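Cellulosomal scaffoldin anchoring protein C (Acetivibrio cellulolyticus, PDB 4UYP) attaches cellulosomal complexes to the bacterial cell surface, its third cohesin domain, the part modelled here, binding the dockerin of the adaptor scaffoldin ScaB. Local coordinates at residues T24-S29 with R85-D90; A33-T38 with Y118-Y123; S49-S54 with T95-V100; D61-Y66 with S74-A79. One frame throughout, in Å; residues are numbered along the deposited sequence. Where two conformers were deposited one is given.

Interaction 1. Residues T24-S29 with R85-D90; sequences TNVPKS and RIIDSD
The carboxylate of Asp90 receives two consecutive backbone N-H groups of the loop 24-29, one on each oxygen. Asn25 N reaches Asp90 OD2 at 2.9 Å, and Val26 N reaches Asp90 OD1 with an N-H...O angle of 166°; both donors come on the syn side, the first 35° out of the carboxylate plane and the second closer to it. This two-point grip should restrain the rotation of the carboxylate. Beside it Val26 is wedged against the backbone of 87-89: its CG2 lies 3.3 Å from Ser89 O, a buried carbonyl without a polar partner, while CG1, anti to the backbone N (chi1 171°), approaches Ile87 O at 3.4 Å.

Water forms the second shell. One molecule bridges Asn25 OD1 and Asp90 OD2; another joins Val26 O, Asp90 OD1 and Lys28 NZ, the last at 2.8 Å. Lys28, bent at its second torsion, brings its CD to 3.5 Å from Asp88 O, and a further water links NZ to that carbonyl. The lysine thus reaches the acidic side through solvent. Asn25 ND2 bonds to Met1 O. The contact ties the loop following strand 16-24 to the one leading into strand 91-100, with strand 3-11 alongside Thr24.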
loop_
_atom_site.group_PDB
_atom_site.type_symbol
_atom_site.label_atom_id
_atom_site.label_comp_id
_atom_site.label_asym_id
_atom_site.label_seq_id
_atom_site.Cartn_x
_atom_site.Cartn_y
_atom_site.Cartn_z
ATOM N N THR C 24 -17.567 0.720 12.076
ATOM C CA THR C 24 -18.404 1.497 13.027
ATOM C C THR C 24 -19.117 2.572 12.219
ATOM O O THR C 24 -18.600 3.125 11.300
ATOM C CB THR C 24 -17.499 2.020 14.193
ATOM O OG1 THR C 24 -17.153 0.865 15.005
ATOM C CG2 THR C 24 -18.300 2.940 15.180
ATOM N N ASN C 25 -20.334 2.924 12.682
ATOM C CA ASN C 25 -21.182 3.947 11.995
ATOM C C ASN C 25 -21.472 3.544 10.535
ATOM O O ASN C 25 -21.425 4.334 9.561
ATOM C CB ASN C 25 -20.532 5.340 12.002
ATOM C CG ASN C 25 -20.201 5.826 13.385
ATOM O OD1 ASN C 25 -20.821 5.511 14.366
ATOM N ND2 ASN C 25 -19.091 6.495 13.443
ATOM N N VAL C 26 -21.760 2.230 10.377
ATOM C CA VAL C 26 -22.109 1.772 9.030
ATOM C C VAL C 26 -23.461 2.460 8.592
ATOM O O VAL C 26 -24.384 2.397 9.409
ATOM C CB VAL C 26 -22.247 0.235 9.036
ATOM C CG1 VAL C 26 -22.835 -0.347 7.740
ATOM C CG2 VAL C 26 -20.862 -0.445 9.331
ATOM N N PRO C 27 -23.550 2.875 7.369
ATOM C CA PRO C 27 -24.809 3.549 6.936
ATOM C C PRO C 27 -25.914 2.529 6.970
ATOM O O PRO C 27 -25.833 1.414 6.438
ATOM C CB PRO C 27 -24.480 3.995 5.504
ATOM C CG PRO C 27 -23.357 3.069 5.034
ATOM C CD PRO C 27 -22.526 2.989 6.318
ATOM N N LYS C 28 -27.101 2.973 7.527
ATOM C CA LYS C 28 -28.214 2.046 7.550
ATOM C C LYS C 28 -28.809 1.705 6.176
ATOM O O LYS C 28 -29.467 0.654 6.031
ATOM C CB LYS C 28 -29.337 2.609 8.509
ATOM C CG LYS C 28 -28.730 2.902 9.900
ATOM C CD LYS C 28 -28.250 1.618 10.525
ATOM C CE LYS C 28 -28.097 1.918 12.050
ATOM N NZ LYS C 28 -27.366 0.833 12.754
ATOM N N SER C 29 -28.515 2.566 5.205
ATOM C CA SER C 29 -28.955 2.235 3.849
ATOM C C SER C 29 -28.148 1.143 3.211
ATOM O O SER C 29 -28.533 0.599 2.168
ATOM C CB SER C 29 -28.915 3.520 2.980
ATOM O OG SER C 29 -27.662 4.105 2.844
ATOM N N ARG C 85 -28.469 -9.612 1.070
ATOM C CA ARG C 85 -27.495 -9.497 2.177
ATOM C C ARG C 85 -26.938 -8.116 1.896
ATOM O O ARG C 85 -26.824 -7.721 0.722
ATOM C CB ARG C 85 -26.320 -10.530 2.082
ATOM C CG ARG C 85 -26.611 -11.929 2.611
ATOM C CD ARG C 85 -27.017 -12.914 1.623
ATOM N NE ARG C 85 -26.168 -13.031 0.459
ATOM C CZ ARG C 85 -26.484 -13.705 -0.641
ATOM N NH1 ARG C 85 -27.743 -14.334 -0.747
ATOM N NH2 ARG C 85 -25.640 -13.833 -1.639
ATOM N N ILE C 86 -26.623 -7.398 2.935
ATOM C CA ILE C 86 -26.091 -6.027 2.751
ATOM C C ILE C 86 -25.348 -5.782 4.046
ATOM O O ILE C 86 -25.696 -6.458 5.070
ATOM C CB ILE C 86 -27.224 -4.982 2.534
ATOM C CG1 ILE C 86 -26.632 -3.743 1.970
ATOM C CG2 ILE C 86 -28.019 -4.883 3.837
ATOM C CD1 ILE C 86 -26.381 -3.837 0.530
ATOM N N ILE C 87 -24.317 -4.909 4.082
ATOM C CA ILE C 87 -23.701 -4.583 5.383
ATOM C C ILE C 87 -24.333 -3.257 5.822
ATOM O O ILE C 87 -24.103 -2.218 5.155
ATOM C CB ILE C 87 -22.198 -4.527 5.246
ATOM C CG1 ILE C 87 -21.615 -5.927 5.011
ATOM C CG2 ILE C 87 -21.566 -3.962 6.569
ATOM C CD1 ILE C 87 -20.130 -5.901 4.758
ATOM N N ASP C 88 -25.193 -3.348 6.856
ATOM C CA ASP C 88 -25.906 -2.148 7.273
ATOM C C ASP C 88 -25.943 -2.058 8.783
ATOM O O ASP C 88 -26.857 -1.374 9.375
ATOM C CB ASP C 88 -27.339 -2.131 6.714
ATOM C CG ASP C 88 -28.165 -3.213 7.258
ATOM O OD1 ASP C 88 -27.747 -4.149 7.972
ATOM O OD2 ASP C 88 -29.432 -3.246 6.808
ATOM N N SER C 89 -24.981 -2.647 9.506
ATOM C CA SER C 89 -24.879 -2.570 10.936
ATOM C C SER C 89 -23.392 -2.697 11.324
ATOM O O SER C 89 -22.538 -3.061 10.434
ATOM C CB SER C 89 -25.628 -3.724 11.593
ATOM O OG SER C 89 -25.201 -5.040 11.194
ATOM N N ASP C 90 -23.060 -2.419 12.582
ATOM C CA ASP C 90 -21.639 -2.335 12.973
ATOM C C ASP C 90 -21.154 -3.655 13.481
ATOM O O ASP C 90 -21.873 -4.450 14.025
ATOM C CB ASP C 90 -21.460 -1.310 14.091
ATOM C CG ASP C 90 -21.811 0.113 13.703
ATOM O OD1 ASP C 90 -22.140 0.377 12.539
ATOM O OD2 ASP C 90 -21.562 1.018 14.568
HETATM O O HOH W 1 -23.081 3.238 14.903
HETATM O O HOH W 2 -24.789 0.826 11.671
HETATM O O HOH W 3 -28.464 -1.409 11.533
HETATM O O HOH W 4 -30.163 -1.429 4.415
#

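Interaction 2. Residues A33-T38 with Y118-Y123; sequences ALSFRT and YTSFYY
Leu34 and Phe121 form the close-packed apolar side of this antiparallel strand pair: their side chains run side by side, Leu34 CB is 3.6 Å from Phe121 CD2, and Phe23 meets the Phe121 ring edge-to-face. Backbone bonds pair Ala33 with Tyr122 and Ser35 with Ser120, Ala33 N to Tyr122 O (3.4 Å) being weak. Past the regular ladder, Arg37 N continues the pairing by donating almost straight (171°) to Thr119 OG1, itself hydrogen-bonded to Asn115 O.

The face of Ser35, Ser120 and Arg37 is largely polar and hydrated. Ser35 OG donates to Tyr118 O at 2.7 Å, from above the carbonyl plane, and a water joins it to Ser120 OG. The guanidinium of Arg37, swung round by the bend at chi3 (-62°), lies flat over Tyr118, planes 11° apart and CZ 3.6 Å from the ring centroid.

Arg37 NH2 also bonds to Val25 O of the ScaB chain, placing this face in the cohesin-dockerin interface. The cation-pi stack probably steadies the guanidinium while its N-H groups reach partners beyond the ring.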
loop_
_atom_site.group_PDB
_atom_site.type_symbol
_atom_site.label_atom_id
_atom_site.label_comp_id
_atom_site.label_asym_id
_atom_site.label_seq_id
_atom_site.Cartn_x
_atom_site.Cartn_y
_atom_site.Cartn_z
ATOM N N ALA C 33 -20.884 -2.608 -1.900
ATOM C CA ALA C 33 -19.631 -3.231 -2.418
ATOM C C ALA C 33 -18.502 -2.490 -1.731
ATOM O O ALA C 33 -18.561 -1.311 -1.465
ATOM C CB ALA C 33 -19.503 -3.095 -3.940
ATOM N N LEU C 34 -17.400 -3.200 -1.472
ATOM C CA LEU C 34 -16.204 -2.563 -0.878
ATOM C C LEU C 34 -15.033 -3.442 -1.189
ATOM O O LEU C 34 -15.112 -4.665 -1.400
ATOM C CB LEU C 34 -16.369 -2.384 0.655
ATOM C CG LEU C 34 -16.254 -3.682 1.489
ATOM C CD1 LEU C 34 -14.803 -3.764 2.045
ATOM C CD2 LEU C 34 -17.275 -3.588 2.652
ATOM N N SER C 35 -13.875 -2.786 -1.240
ATOM C CA SER C 35 -12.576 -3.529 -1.129
ATOM C C SER C 35 -11.795 -2.899 0.029
ATOM O O SER C 35 -11.932 -1.738 0.332
ATOM C CB SER C 35 -11.776 -3.454 -2.429
ATOM O OG SER C 35 -11.390 -2.117 -2.691
ATOM N N PHE C 36 -11.031 -3.778 0.662
ATOM C CA PHE C 36 -10.263 -3.326 1.809
ATOM C C PHE C 36 -8.914 -3.994 1.721
ATOM O O PHE C 36 -8.844 -5.231 1.621
ATOM C CB PHE C 36 -10.951 -3.711 3.149
ATOM C CG PHE C 36 -10.189 -3.246 4.362
ATOM C CD1 PHE C 36 -10.268 -1.940 4.678
ATOM C CD2 PHE C 36 -9.327 -4.118 5.079
ATOM C CE1 PHE C 36 -9.576 -1.365 5.692
ATOM C CE2 PHE C 36 -8.559 -3.491 6.155
ATOM C CZ PHE C 36 -8.771 -2.178 6.384
ATOM N N ARG C 37 -7.794 -3.240 1.647
ATOM C CA ARG C 37 -6.457 -3.861 1.580
ATOM C C ARG C 37 -5.600 -3.342 2.682
ATOM O O ARG C 37 -5.610 -2.140 2.973
ATOM C CB ARG C 37 -5.849 -3.446 0.251
ATOM C CG ARG C 37 -4.448 -4.080 0.162
ATOM C CD ARG C 37 -3.723 -3.849 -1.165
ATOM N NE ARG C 37 -4.467 -4.455 -2.229
ATOM C CZ ARG C 37 -3.922 -4.611 -3.410
ATOM N NH1 ARG C 37 -2.673 -4.235 -3.728
ATOM N NH2 ARG C 37 -4.610 -5.178 -4.401
ATOM N N THR C 38 -4.908 -4.270 3.335
ATOM C CA THR C 38 -3.913 -3.957 4.414
ATOM C C THR C 38 -2.551 -4.307 3.898
ATOM O O THR C 38 -2.340 -5.366 3.296
ATOM C CB THR C 38 -4.086 -4.855 5.694
ATOM O OG1 THR C 38 -3.951 -6.223 5.374
ATOM C CG2 THR C 38 -5.509 -4.594 6.323
ATOM N N TYR C 118 -6.378 1.076 -2.721
ATOM C CA TYR C 118 -6.984 -0.211 -3.017
ATOM C C TYR C 118 -8.223 -0.455 -2.109
ATOM O O TYR C 118 -8.794 -1.577 -2.162
ATOM C CB TYR C 118 -5.967 -1.403 -2.835
ATOM C CG TYR C 118 -4.936 -1.368 -3.902
ATOM C CD1 TYR C 118 -3.742 -0.621 -3.613
ATOM C CD2 TYR C 118 -5.068 -2.093 -5.083
ATOM C CE1 TYR C 118 -2.738 -0.601 -4.601
ATOM C CE2 TYR C 118 -4.070 -2.048 -6.098
ATOM C CZ TYR C 118 -2.890 -1.317 -5.737
ATOM O OH TYR C 118 -1.904 -1.218 -6.723
ATOM N N THR C 119 -8.621 0.529 -1.362
ATOM C CA THR C 119 -9.725 0.425 -0.397
ATOM C C THR C 119 -10.747 1.420 -0.823
ATOM O O THR C 119 -10.445 2.634 -0.929
ATOM C CB THR C 119 -9.233 0.758 0.993
ATOM O OG1 THR C 119 -8.225 -0.231 1.357
ATOM C CG2 THR C 119 -10.315 0.721 2.086
ATOM N N SER C 120 -11.992 0.940 -0.983
ATOM C CA SER C 120 -13.098 1.885 -1.357
ATOM C C SER C 120 -14.382 1.235 -0.913
ATOM O O SER C 120 -14.504 0.011 -0.798
ATOM C CB SER C 120 -13.229 2.150 -2.862
ATOM O OG SER C 120 -13.654 1.026 -3.642
ATOM N N PHE C 121 -15.403 2.050 -0.690
ATOM C CA PHE C 121 -16.720 1.632 -0.156
ATOM C C PHE C 121 -17.828 2.281 -0.963
ATOM O O PHE C 121 -17.698 3.479 -1.287
ATOM C CB PHE C 121 -16.880 2.049 1.271
ATOM C CG PHE C 121 -15.964 1.322 2.243
ATOM C CD1 PHE C 121 -14.632 1.703 2.365
ATOM C CD2 PHE C 121 -16.452 0.350 3.015
ATOM C CE1 PHE C 121 -13.833 0.961 3.300
ATOM C CE2 PHE C 121 -15.679 -0.347 3.944
ATOM C CZ PHE C 121 -14.356 -0.046 4.026
ATOM N N TYR C 122 -18.830 1.492 -1.302
ATOM C CA TYR C 122 -19.934 1.986 -2.222
ATOM C C TYR C 122 -21.294 1.716 -1.594
ATOM O O TYR C 122 -21.588 0.620 -1.144
ATOM C CB TYR C 122 -19.844 1.311 -3.549
ATOM C CG TYR C 122 -18.733 1.888 -4.429
ATOM C CD1 TYR C 122 -17.373 1.516 -4.255
ATOM C CD2 TYR C 122 -19.019 2.890 -5.353
ATOM C CE1 TYR C 122 -16.404 2.127 -5.007
ATOM C CE2 TYR C 122 -18.018 3.510 -6.062
ATOM C CZ TYR C 122 -16.722 3.116 -5.912
ATOM O OH TYR C 122 -15.674 3.731 -6.613
ATOM N N TYR C 123 -22.163 2.720 -1.644
ATOM C CA TYR C 123 -23.600 2.536 -1.324
ATOM C C TYR C 123 -24.351 1.819 -2.466
ATOM O O TYR C 123 -25.341 1.170 -2.165
ATOM C CB TYR C 123 -24.212 3.953 -1.354
ATOM C CG TYR C 123 -23.802 4.872 -0.220
ATOM C CD1 TYR C 123 -24.089 4.572 1.127
ATOM C CD2 TYR C 123 -23.145 6.091 -0.530
ATOM C CE1 TYR C 123 -23.733 5.440 2.131
ATOM C CE2 TYR C 123 -22.821 6.975 0.537
ATOM C CZ TYR C 123 -23.139 6.627 1.820
ATOM O OH TYR C 123 -22.780 7.474 2.885
HETATM O O HOH W 5 -11.971 -0.627 -4.943
HETATM O O HOH W 6 -7.938 -4.412 -2.494
#

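Interaction 3. Residues S49-S54 with T95-V100; sequences SIDAGS and TINFKV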
loop_
_atom_site.group_PDB
_atom_site.type_symbol
_atom_site.label_atom_id
_atom_site.label_comp_id
_atom_site.label_asym_id
_atom_site.label_seq_id
_atom_site.Cartn_x
_atom_site.Cartn_y
_atom_site.Cartn_z
ATOM N N SER C 49 -4.166 -16.976 7.634
ATOM C CA SER C 49 -5.548 -17.180 7.141
ATOM C C SER C 49 -6.312 -15.888 7.378
ATOM O O SER C 49 -5.892 -15.003 8.184
ATOM C CB SER C 49 -6.313 -18.281 7.861
ATOM O OG SER C 49 -6.303 -18.083 9.280
ATOM N N ILE C 50 -7.419 -15.673 6.644
ATOM C CA ILE C 50 -8.338 -14.554 6.874
ATOM C C ILE C 50 -9.705 -15.141 7.158
ATOM O O ILE C 50 -10.157 -15.977 6.339
ATOM C CB ILE C 50 -8.372 -13.647 5.626
ATOM C CG1 ILE C 50 -6.983 -13.051 5.411
ATOM C CG2 ILE C 50 -9.397 -12.493 5.872
ATOM C CD1 ILE C 50 -6.912 -12.230 4.130
ATOM N N ASP C 51 -10.397 -14.727 8.201
ATOM C CA ASP C 51 -11.711 -15.267 8.545
ATOM C C ASP C 51 -12.744 -14.147 8.420
ATOM O O ASP C 51 -12.662 -13.137 9.137
ATOM C CB ASP C 51 -11.729 -15.741 9.976
ATOM C CG ASP C 51 -10.749 -16.880 10.272
ATOM O OD1 ASP C 51 -10.463 -17.700 9.339
ATOM O OD2 ASP C 51 -10.279 -17.048 11.409
ATOM N N ALA C 52 -13.762 -14.423 7.623
ATOM C CA ALA C 52 -14.911 -13.467 7.625
ATOM C C ALA C 52 -15.515 -13.331 8.983
ATOM O O ALA C 52 -15.628 -14.324 9.730
ATOM C CB ALA C 52 -15.975 -14.019 6.662
ATOM N N GLY C 53 -15.964 -12.102 9.265
ATOM C CA GLY C 53 -16.598 -11.834 10.556
ATOM C C GLY C 53 -18.116 -11.893 10.432
ATOM O O GLY C 53 -18.683 -12.281 9.397
ATOM N N SER C 54 -18.730 -11.531 11.579
ATOM C CA SER C 54 -20.188 -11.660 11.687
ATOM C C SER C 54 -20.950 -10.764 10.676
ATOM O O SER C 54 -22.138 -11.086 10.348
ATOM C CB SER C 54 -20.617 -11.317 13.132
ATOM O OG SER C 54 -20.635 -9.919 13.226
ATOM N N THR C 95 -11.184 -10.953 10.175
ATOM C CA THR C 95 -10.028 -11.013 11.070
ATOM C C THR C 95 -8.881 -11.629 10.307
ATOM O O THR C 95 -9.053 -12.672 9.672
ATOM C CB THR C 95 -10.347 -11.834 12.290
ATOM O OG1 THR C 95 -11.476 -11.233 12.977
ATOM C CG2 THR C 95 -9.165 -11.867 13.302
ATOM N N ILE C 96 -7.733 -10.990 10.380
ATOM C CA ILE C 96 -6.534 -11.534 9.688
ATOM C C ILE C 96 -5.684 -12.270 10.742
ATOM O O ILE C 96 -5.383 -11.627 11.791
ATOM C CB ILE C 96 -5.698 -10.467 9.038
ATOM C CG1 ILE C 96 -6.566 -9.711 8.016
ATOM C CG2 ILE C 96 -4.482 -11.085 8.314
ATOM C CD1 ILE C 96 -5.867 -8.443 7.576
ATOM N N ASN C 97 -5.407 -13.556 10.567
ATOM C CA ASN C 97 -4.479 -14.252 11.468
ATOM C C ASN C 97 -3.087 -14.212 10.929
ATOM O O ASN C 97 -2.855 -14.760 9.846
ATOM C CB ASN C 97 -5.000 -15.660 11.621
ATOM C CG ASN C 97 -6.469 -15.677 12.082
ATOM O OD1 ASN C 97 -6.776 -15.099 13.128
ATOM N ND2 ASN C 97 -7.319 -16.349 11.327
ATOM N N PHE C 98 -2.224 -13.502 11.635
ATOM C CA PHE C 98 -0.848 -13.271 11.158
ATOM C C PHE C 98 0.164 -14.142 11.928
ATOM O O PHE C 98 0.090 -14.236 13.171
ATOM C CB PHE C 98 -0.402 -11.848 11.467
ATOM C CG PHE C 98 -0.938 -10.783 10.522
ATOM C CD1 PHE C 98 -0.381 -10.673 9.261
ATOM C CD2 PHE C 98 -1.964 -9.961 10.867
ATOM C CE1 PHE C 98 -0.781 -9.657 8.378
ATOM C CE2 PHE C 98 -2.379 -8.905 9.958
ATOM C CZ PHE C 98 -1.776 -8.788 8.759
ATOM N N LYS C 99 1.003 -14.837 11.205
ATOM C CA LYS C 99 2.183 -15.495 11.818
ATOM C C LYS C 99 3.304 -14.476 12.019
ATOM O O LYS C 99 3.771 -13.859 11.074
ATOM C CB LYS C 99 2.647 -16.640 10.811
ATOM C CG LYS C 99 4.053 -17.160 11.095
ATOM C CD LYS C 99 4.008 -17.931 12.349
ATOM C CE LYS C 99 5.365 -18.701 12.539
ATOM N NZ LYS C 99 6.515 -17.865 12.435
ATOM N N VAL C 100 3.699 -14.309 13.300
ATOM C CA VAL C 100 4.837 -13.478 13.667
ATOM C C VAL C 100 6.137 -14.292 13.369
ATOM O O VAL C 100 6.258 -15.420 13.873
ATOM C CB VAL C 100 4.779 -13.112 15.153
ATOM C CG1 VAL C 100 5.989 -12.254 15.509
ATOM C CG2 VAL C 100 3.467 -12.340 15.429
HETATM O O HOH W 7 -13.615 -12.369 11.857
#
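Backbone hydrogen bonds set the antiparallel register of Ser49-Asp51 against Thr95-Asn97, strand axes 160° apart. Asp51 N reaches Thr95 O at 2.9 Å, and Thr95 N returns a bond to Asp51 O; Asn97 N to Ser49 O is short (2.8 Å), Ser49 N to Asn97 O weak (3.4 Å).

Side-chain bonds centre on the Asn97 amide. Its CG lies beside the backbone N (chi1 -54°), which turns ND2 toward Ser49 OG (2.9 Å) and Asp51 OD2 (3.0 Å); it donates to both, near the amide plane. The Asp51 carboxylate, turned 62° from that plane, is met from above. Asn97 OD1 bonds to Ser18 OG of strand 16-24, and bonds at both ends probably fix the amide's rotation about chi2.

These segments belong to the cohesin beta-sandwich, where strand 45-52 is an outermost strand beside 91-100.

Apolar contact occupies the other face: Ile50 CG1 and Ile96 CG1 are 4.3 Å apart, and Ile50 also packs on Met75.

Solvent adds one bridge, a water that donates to Asp51 O and lies 2.7 Å from Thr95 OG1.

Interaction 4. Residues D61-Y66 with S74-A79; sequences DFTTYY and SMTFEA. With SO4 (sulfate ion), chain R.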
loop_
_atom_site.group_PDB
_atom_site.type_symbol
_atom_site.label_atom_id
_atom_site.label_comp_id
_atom_site.label_asym_id
_atom_site.label_seq_id
_atom_site.Cartn_x
_atom_site.Cartn_y
_atom_site.Cartn_z
ATOM N N ASP C 61 -20.597 -13.761 -0.945
ATOM C CA ASP C 61 -20.449 -12.306 -1.129
ATOM C C ASP C 61 -19.038 -11.824 -0.798
ATOM O O ASP C 61 -18.691 -10.633 -1.026
ATOM C CB ASP C 61 -21.442 -11.558 -0.220
ATOM C CG ASP C 61 -22.894 -12.031 -0.414
ATOM O OD1 ASP C 61 -23.200 -12.499 -1.504
ATOM O OD2 ASP C 61 -23.634 -11.832 0.542
ATOM N N PHE C 62 -18.193 -12.662 -0.230
ATOM C CA PHE C 62 -16.901 -12.258 0.373
ATOM C C PHE C 62 -15.750 -13.041 -0.227
ATOM O O PHE C 62 -15.806 -14.217 -0.409
ATOM C CB PHE C 62 -16.990 -12.618 1.878
ATOM C CG PHE C 62 -15.762 -12.252 2.694
ATOM C CD1 PHE C 62 -15.519 -10.914 3.062
ATOM C CD2 PHE C 62 -14.943 -13.271 3.172
ATOM C CE1 PHE C 62 -14.455 -10.609 3.853
ATOM C CE2 PHE C 62 -13.880 -12.959 3.976
ATOM C CZ PHE C 62 -13.613 -11.643 4.332
ATOM N N THR C 63 -14.742 -12.292 -0.675
ATOM C CA THR C 63 -13.587 -12.868 -1.354
ATOM C C THR C 63 -12.331 -12.329 -0.722
ATOM O O THR C 63 -12.257 -11.118 -0.375
ATOM C CB THR C 63 -13.523 -12.495 -2.851
ATOM O OG1 THR C 63 -14.842 -12.788 -3.387
ATOM C CG2 THR C 63 -12.525 -13.382 -3.557
ATOM N N THR C 64 -11.288 -13.161 -0.558
ATOM C CA THR C 64 -10.026 -12.677 0.035
ATOM C C THR C 64 -8.846 -13.205 -0.793
ATOM O O THR C 64 -8.942 -14.179 -1.509
ATOM C CB THR C 64 -9.889 -13.097 1.488
ATOM O OG1 THR C 64 -9.561 -14.531 1.546
ATOM C CG2 THR C 64 -11.074 -12.836 2.359
ATOM N N TYR C 65 -7.753 -12.484 -0.605
ATOM C CA TYR C 65 -6.520 -12.833 -1.304
ATOM C C TYR C 65 -5.402 -12.249 -0.480
ATOM O O TYR C 65 -5.491 -11.139 -0.032
ATOM C CB TYR C 65 -6.458 -12.309 -2.721
ATOM C CG TYR C 65 -5.122 -12.637 -3.383
ATOM C CD1 TYR C 65 -4.823 -13.958 -3.774
ATOM C CD2 TYR C 65 -4.239 -11.628 -3.628
ATOM C CE1 TYR C 65 -3.525 -14.177 -4.365
ATOM C CE2 TYR C 65 -2.981 -11.841 -4.149
ATOM C CZ TYR C 65 -2.692 -13.080 -4.544
ATOM O OH TYR C 65 -1.384 -13.329 -5.052
ATOM N N TYR C 66 -4.265 -12.936 -0.393
ATOM C CA TYR C 66 -3.119 -12.301 0.228
ATOM C C TYR C 66 -1.864 -12.742 -0.527
ATOM O O TYR C 66 -1.838 -13.801 -1.115
ATOM C CB TYR C 66 -3.035 -12.655 1.728
ATOM C CG TYR C 66 -3.139 -14.082 2.066
ATOM C CD1 TYR C 66 -2.013 -14.862 2.077
ATOM C CD2 TYR C 66 -4.386 -14.708 2.454
ATOM C CE1 TYR C 66 -2.042 -16.206 2.404
ATOM C CE2 TYR C 66 -4.379 -16.092 2.825
ATOM C CZ TYR C 66 -3.265 -16.845 2.765
ATOM O OH TYR C 66 -3.253 -18.213 3.049
ATOM N N SER C 74 -6.014 -8.539 0.909
ATOM C CA SER C 74 -7.176 -7.828 0.285
ATOM C C SER C 74 -8.434 -8.613 0.542
ATOM O O SER C 74 -8.426 -9.837 0.502
ATOM C CB SER C 74 -7.068 -7.704 -1.231
ATOM O OG SER C 74 -5.848 -7.017 -1.595
ATOM N N MET C 75 -9.487 -7.883 0.781
ATOM C CA MET C 75 -10.836 -8.444 1.068
ATOM C C MET C 75 -11.836 -7.687 0.180
ATOM O O MET C 75 -11.749 -6.452 0.129
ATOM C CB MET C 75 -11.160 -8.256 2.584
ATOM C CG MET C 75 -10.413 -9.306 3.459
ATOM S SD MET C 75 -9.585 -8.489 4.867
ATOM C CE MET C 75 -8.147 -7.650 4.121
ATOM N N THR C 76 -12.790 -8.402 -0.392
ATOM C CA THR C 76 -13.926 -7.690 -1.054
ATOM C C THR C 76 -15.234 -8.209 -0.544
ATOM O O THR C 76 -15.392 -9.381 -0.173
ATOM C CB THR C 76 -13.967 -7.816 -2.590
ATOM O OG1 THR C 76 -13.995 -9.202 -3.013
ATOM C CG2 THR C 76 -12.674 -7.186 -3.164
ATOM N N PHE C 77 -16.215 -7.294 -0.533
ATOM C CA PHE C 77 -17.637 -7.642 -0.306
ATOM C C PHE C 77 -18.441 -7.128 -1.471
ATOM O O PHE C 77 -18.239 -5.987 -1.946
ATOM C CB PHE C 77 -18.144 -6.960 0.958
ATOM C CG PHE C 77 -19.627 -7.147 1.196
ATOM C CD1 PHE C 77 -20.148 -8.382 1.599
ATOM C CD2 PHE C 77 -20.500 -6.102 0.964
ATOM C CE1 PHE C 77 -21.507 -8.567 1.822
ATOM C CE2 PHE C 77 -21.875 -6.274 1.168
ATOM C CZ PHE C 77 -22.376 -7.486 1.587
ATOM N N GLU C 78 -19.288 -8.006 -2.031
ATOM C CA GLU C 78 -20.225 -7.619 -3.108
ATOM C C GLU C 78 -21.590 -8.130 -2.669
ATOM O O GLU C 78 -21.782 -9.386 -2.680
ATOM C CB GLU C 78 -19.797 -8.216 -4.402
ATOM C CG GLU C 78 -18.380 -7.792 -4.920
ATOM C CD GLU C 78 -17.752 -8.879 -5.854
ATOM O OE1 GLU C 78 -17.602 -10.064 -5.424
ATOM O OE2 GLU C 78 -17.470 -8.385 -6.991
ATOM N N ALA C 79 -22.499 -7.269 -2.263
ATOM C CA ALA C 79 -23.843 -7.743 -1.975
ATOM C C ALA C 79 -24.476 -8.332 -3.210
ATOM O O ALA C 79 -24.124 -7.972 -4.319
ATOM C CB ALA C 79 -24.660 -6.581 -1.522
HETATM S S SO4 R . -11.631 -16.945 0.080
HETATM O O1 SO4 R . -12.872 -17.621 0.779
HETATM O O2 SO4 R . -10.940 -16.177 1.203
HETATM O O3 SO4 R . -12.052 -15.979 -0.904
HETATM O O4 SO4 R . -10.464 -17.782 -0.704
HETATM O O HOH W 8 -16.497 -10.493 -2.999
HETATM O O HOH W 9 -22.643 -11.622 -4.058
#
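This is the antiparallel ladder of the hairpin formed by strands 62-67 and 72-78, the former an outermost strand of the sheet. Paired bonds link Thr63 with Thr76 and Tyr65 with Ser74, such as Thr76 N to Thr63 O at 2.8 Å and 166°; Glu78 N to Asp61 O continues the series past the strand start.

On one face, Phe62 and Met75 run alongside each other, Phe62 CZ 4.1 Å from Met75 CG, and Thr64 CG2 touches the same CG at 3.8 Å. Asp61 CB lies 3.6 Å from Phe77 CE1; chi1 (-54°) sets CG beside the backbone N, turning the carboxylate to its salt bridge with Arg85.

The opposite face is polar. Thr63 CB sits 3.3 Å from Thr76 OG1, and one water lies within bonding distance of Asp61 O, both threonine hydroxyls and Glu78 OE1 (2.7 Å to the last); nearby acceptors outnumber its protons. A sulfate, probably from the crystallisation liquor, accepts Thr64 N (2.9 Å to O3).

Glu78 pairs with Arg22 of the ScaB chain, and Ser74 OG bonds to Leu26 O of that chain. With its apolar face turned to the sandwich interior, the hairpin forms part of the dockerin-binding face of this type I cohesin.

All four contacts lie within the one cohesin domain. Interactions 2 and 4 are neighbours, centres about 9 Å apart, because strands 33-39 and 72-78 adjoin in the sheet; Phe36 N to Met75 O, at 2.8 Å, probably joins them. Both also meet the ScaB chain, so they probably form one continuous binding face. Interaction 3, its centre about 17 Å from that of interaction 2, belongs to the other layer and meets interaction 4 where Ala52 CB lies 3.6 Å from Phe62 CE2. Interaction 1 joins loops at one end, touching interaction 4 through Ile87 CD1 and Phe77 CG (3.8 Å) and interaction 2 through Pro27 CB and Tyr123 CE1 (3.7 Å). Along the chain, the hairpin of interaction 4 falls between the partner segments of each other contact.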